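PDB 6VC6: 6-phospho-alpha-glucosidase from Merdibacter massiliensis, which probably hydrolyses 6-phospho-alpha-glucosides, such as phosphorylated disaccharides, as a family 4 glycosidase that uses NAD and a manganese ion. Local coordinates for residues Tyr398-Ser402 / Tyr403-Leu407. Residues are numbered along the deposited sequence; the frame is centred on the assembly and turned at random.
Sequences YYEHS and YQKAL
Ser402 caps the helix starting at Tyr403: its OG accepts from Lys405 N at 3.1 Å, with an N-H...O angle of 155°. The bond marks an N-cap at a tight junction between two helices: helix 378-400 ends, His401 breaks the helical path with positive phi (53°), and helix 403-412 begins. The cap depends on rotation about CA-CB of Ser402: with chi1 at 176°, OG lies anti to the backbone N and turns toward Lys405 N. Ser402 O accepts a weak bond from Ala406 N, 3.4 Å long. With the hydroxyl removed, as by an alanine here, Lys405 N would probably lose its capping acceptor and the first turn of the helix would be less firmly fixed.

Across the corner, Glu400 and Lys405 form a long salt bridge, OE1 to NZ at 3.6 Å. Glu400 extends beyond CG, whereas Lys405 bends at chi2 (-57°), and the two chains meet at an oblique angle. The ammonium group also pairs with Asp396 on helix 378-400, so it has carboxylate partners at two positions of the preceding helix, which probably help hold the lysine chain bent back toward it.

Packing places this surface corner in the C-terminal helical region, its centre about 24 Å from the centre of the chain. The side chain of Tyr403 packs on Leu426 and Ile430 of helix 419-432, where its OH hydrogen-bonds Asp427 OD1, while Ala406 touches Ala397 and Leu440. Nearer the cap, the aliphatic start of Lys405 lies against the serine, CG standing 3.8 Å from Ser402 CB.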
ATOM      1  N   TYR A 398      11.738 -11.363 -12.799  1.00 31.85           N
ATOM      2  CA  TYR A 398      10.526 -11.245 -13.603  1.00 38.05           C
ATOM      3  C   TYR A 398      10.861 -10.943 -15.058  1.00 41.17           C
ATOM      4  O   TYR A 398      10.296 -11.550 -15.976  1.00 38.22           O
ATOM      5  CB  TYR A 398       9.615 -10.161 -13.026  1.00 35.63           C
ATOM      6  CG  TYR A 398       8.568  -9.671 -14.002  1.00 36.22           C
ATOM      7  CD1 TYR A 398       7.422 -10.414 -14.248  1.00 41.25           C
ATOM      8  CD2 TYR A 398       8.729  -8.470 -14.682  1.00 38.28           C
ATOM      9  CE1 TYR A 398       6.463  -9.975 -15.141  1.00 39.82           C
ATOM     10  CE2 TYR A 398       7.777  -8.024 -15.577  1.00 37.35           C
ATOM     11  CZ  TYR A 398       6.646  -8.780 -15.802  1.00 41.22           C
ATOM     12  OH  TYR A 398       5.693  -8.339 -16.692  1.00 47.32           O
ATOM     13  N   TYR A 399      11.782 -10.006 -15.288  1.00 34.86           N
ATOM     14  CA  TYR A 399      12.106  -9.596 -16.649  1.00 36.84           C
ATOM     15  C   TYR A 399      12.991 -10.607 -17.367  1.00 37.31           C
ATOM     16  O   TYR A 399      12.868 -10.773 -18.585  1.00 36.76           O
ATOM     17  CB  TYR A 399      12.789  -8.227 -16.637  1.00 39.13           C
ATOM     18  CG  TYR A 399      11.826  -7.064 -16.599  1.00 39.88           C
ATOM     19  CD1 TYR A 399      11.116  -6.689 -17.731  1.00 39.12           C
ATOM     20  CD2 TYR A 399      11.627  -6.340 -15.430  1.00 41.89           C
ATOM     21  CE1 TYR A 399      10.233  -5.627 -17.702  1.00 41.38           C
ATOM     22  CE2 TYR A 399      10.747  -5.277 -15.391  1.00 41.14           C
ATOM     23  CZ  TYR A 399      10.053  -4.924 -16.529  1.00 38.04           C
ATOM     24  OH  TYR A 399       9.176  -3.866 -16.493  1.00 41.86           O
ATOM     25  N   GLU A 400      13.877 -11.286 -16.644  1.00 37.85           N
ATOM     26  CA  GLU A 400      14.839 -12.195 -17.251  1.00 38.94           C
ATOM     27  C   GLU A 400      14.402 -13.652 -17.207  1.00 40.57           C
ATOM     28  O   GLU A 400      15.104 -14.506 -17.757  1.00 42.15           O
ATOM     29  CB  GLU A 400      16.202 -12.052 -16.565  1.00 36.33           C
ATOM     30  CG  GLU A 400      16.858 -10.696 -16.765  1.00 41.21           C
ATOM     31  CD  GLU A 400      18.126 -10.541 -15.951  1.00 49.90           C
ATOM     32  OE1 GLU A 400      18.398  -9.417 -15.479  1.00 53.61           O
ATOM     33  OE2 GLU A 400      18.851 -11.544 -15.782  1.00 62.81           O
ATOM     34  N   HIS A 401      13.265 -13.954 -16.577  1.00 35.63           N
ATOM     35  CA  HIS A 401      12.821 -15.336 -16.379  1.00 42.43           C
ATOM     36  C   HIS A 401      13.918 -16.164 -15.715  1.00 40.79           C
ATOM     37  O   HIS A 401      14.206 -17.294 -16.115  1.00 39.70           O
ATOM     38  CB  HIS A 401      12.379 -15.974 -17.698  1.00 45.19           C
ATOM     39  CG  HIS A 401      11.228 -15.279 -18.355  1.00 46.15           C
ATOM     40  ND1 HIS A 401      10.088 -14.914 -17.670  1.00 53.45           N
ATOM     41  CD2 HIS A 401      11.039 -14.885 -19.636  1.00 52.76           C
ATOM     42  CE1 HIS A 401       9.248 -14.326 -18.501  1.00 50.12           C
ATOM     43  NE2 HIS A 401       9.801 -14.294 -19.700  1.00 50.21           N
ATOM     44  N   SER A 402      14.538 -15.592 -14.686  1.00 36.62           N
ATOM     45  CA  SER A 402      15.755 -16.134 -14.089  1.00 38.78           C
ATOM     46  C   SER A 402      15.450 -16.673 -12.697  1.00 36.96           C
ATOM     47  O   SER A 402      15.143 -15.904 -11.780  1.00 33.43           O
ATOM     48  CB  SER A 402      16.845 -15.067 -14.033  1.00 38.10           C
ATOM     49  OG  SER A 402      18.004 -15.555 -13.383  1.00 39.32           O
ATOM     50  N   TYR A 403      15.541 -17.997 -12.543  1.00 38.40           N
ATOM     51  CA  TYR A 403      15.491 -18.593 -11.212  1.00 38.64           C
ATOM     52  C   TYR A 403      16.642 -18.090 -10.352  1.00 37.35           C
ATOM     53  O   TYR A 403      16.482 -17.882  -9.143  1.00 36.56           O
ATOM     54  CB  TYR A 403      15.524 -20.120 -11.328  1.00 40.59           C
ATOM     55  CG  TYR A 403      15.515 -20.871 -10.010  1.00 37.17           C
ATOM     56  CD1 TYR A 403      16.690 -21.091  -9.298  1.00 34.65           C
ATOM     57  CD2 TYR A 403      14.332 -21.379  -9.487  1.00 38.46           C
ATOM     58  CE1 TYR A 403      16.684 -21.779  -8.100  1.00 37.08           C
ATOM     59  CE2 TYR A 403      14.318 -22.072  -8.289  1.00 34.76           C
ATOM     60  CZ  TYR A 403      15.497 -22.268  -7.600  1.00 35.17           C
ATOM     61  OH  TYR A 403      15.486 -22.955  -6.408  1.00 38.33           O
ATOM     62  N   GLN A 404      17.812 -17.884 -10.963  1.00 34.94           N
ATOM     63  CA  GLN A 404      18.987 -17.458 -10.211  1.00 37.10           C
ATOM     64  C   GLN A 404      18.787 -16.077  -9.600  1.00 39.25           C
ATOM     65  O   GLN A 404      19.224 -15.820  -8.472  1.00 35.29           O
ATOM     66  CB  GLN A 404      20.217 -17.474 -11.119  1.00 40.47           C
ATOM     67  CG  GLN A 404      21.507 -17.055 -10.433  1.00 43.00           C
ATOM     68  CD  GLN A 404      21.900 -17.995  -9.312  1.00 42.24           C
ATOM     69  OE1 GLN A 404      21.727 -19.211  -9.413  1.00 50.85           O
ATOM     70  NE2 GLN A 404      22.431 -17.436  -8.231  1.00 41.31           N
ATOM     71  N   LYS A 405      18.127 -15.174 -10.329  1.00 33.91           N
ATOM     72  CA  LYS A 405      17.856 -13.847  -9.784  1.00 37.65           C
ATOM     73  C   LYS A 405      16.893 -13.923  -8.606  1.00 35.70           C
ATOM     74  O   LYS A 405      17.053 -13.195  -7.619  1.00 37.61           O
ATOM     75  CB  LYS A 405      17.301 -12.933 -10.876  1.00 33.14           C
ATOM     76  CG  LYS A 405      18.356 -12.361 -11.806  1.00 39.58           C
ATOM     77  CD  LYS A 405      19.418 -11.598 -11.033  1.00 39.35           C
ATOM     78  CE  LYS A 405      20.521 -11.101 -11.954  1.00 44.50           C
ATOM     79  NZ  LYS A 405      20.257  -9.721 -12.442  1.00 46.43           N
ATOM     80  N   ALA A 406      15.889 -14.798  -8.691  1.00 34.75           N
ATOM     81  CA  ALA A 406      14.950 -14.958  -7.585  1.00 36.49           C
ATOM     82  C   ALA A 406      15.638 -15.546  -6.360  1.00 32.93           C
ATOM     83  O   ALA A 406      15.342 -15.153  -5.225  1.00 33.08           O
ATOM     84  CB  ALA A 406      13.774 -15.832  -8.015  1.00 33.53           C
ATOM     85  N   LEU A 407      16.561 -16.490  -6.567  1.00 31.37           N
ATOM     86  CA  LEU A 407      17.283 -17.080  -5.445  1.00 35.20           C
ATOM     87  C   LEU A 407      18.146 -16.043  -4.739  1.00 33.01           C
ATOM     88  O   LEU A 407      18.216 -16.016  -3.504  1.00 32.46           O
ATOM     89  CB  LEU A 407      18.137 -18.251  -5.929  1.00 34.10           C
ATOM     90  CG  LEU A 407      19.034 -18.911  -4.880  1.00 39.28           C
ATOM     91  CD1 LEU A 407      18.196 -19.569  -3.794  1.00 35.54           C
ATOM     92  CD2 LEU A 407      19.968 -19.920  -5.529  1.00 38.55           C
TER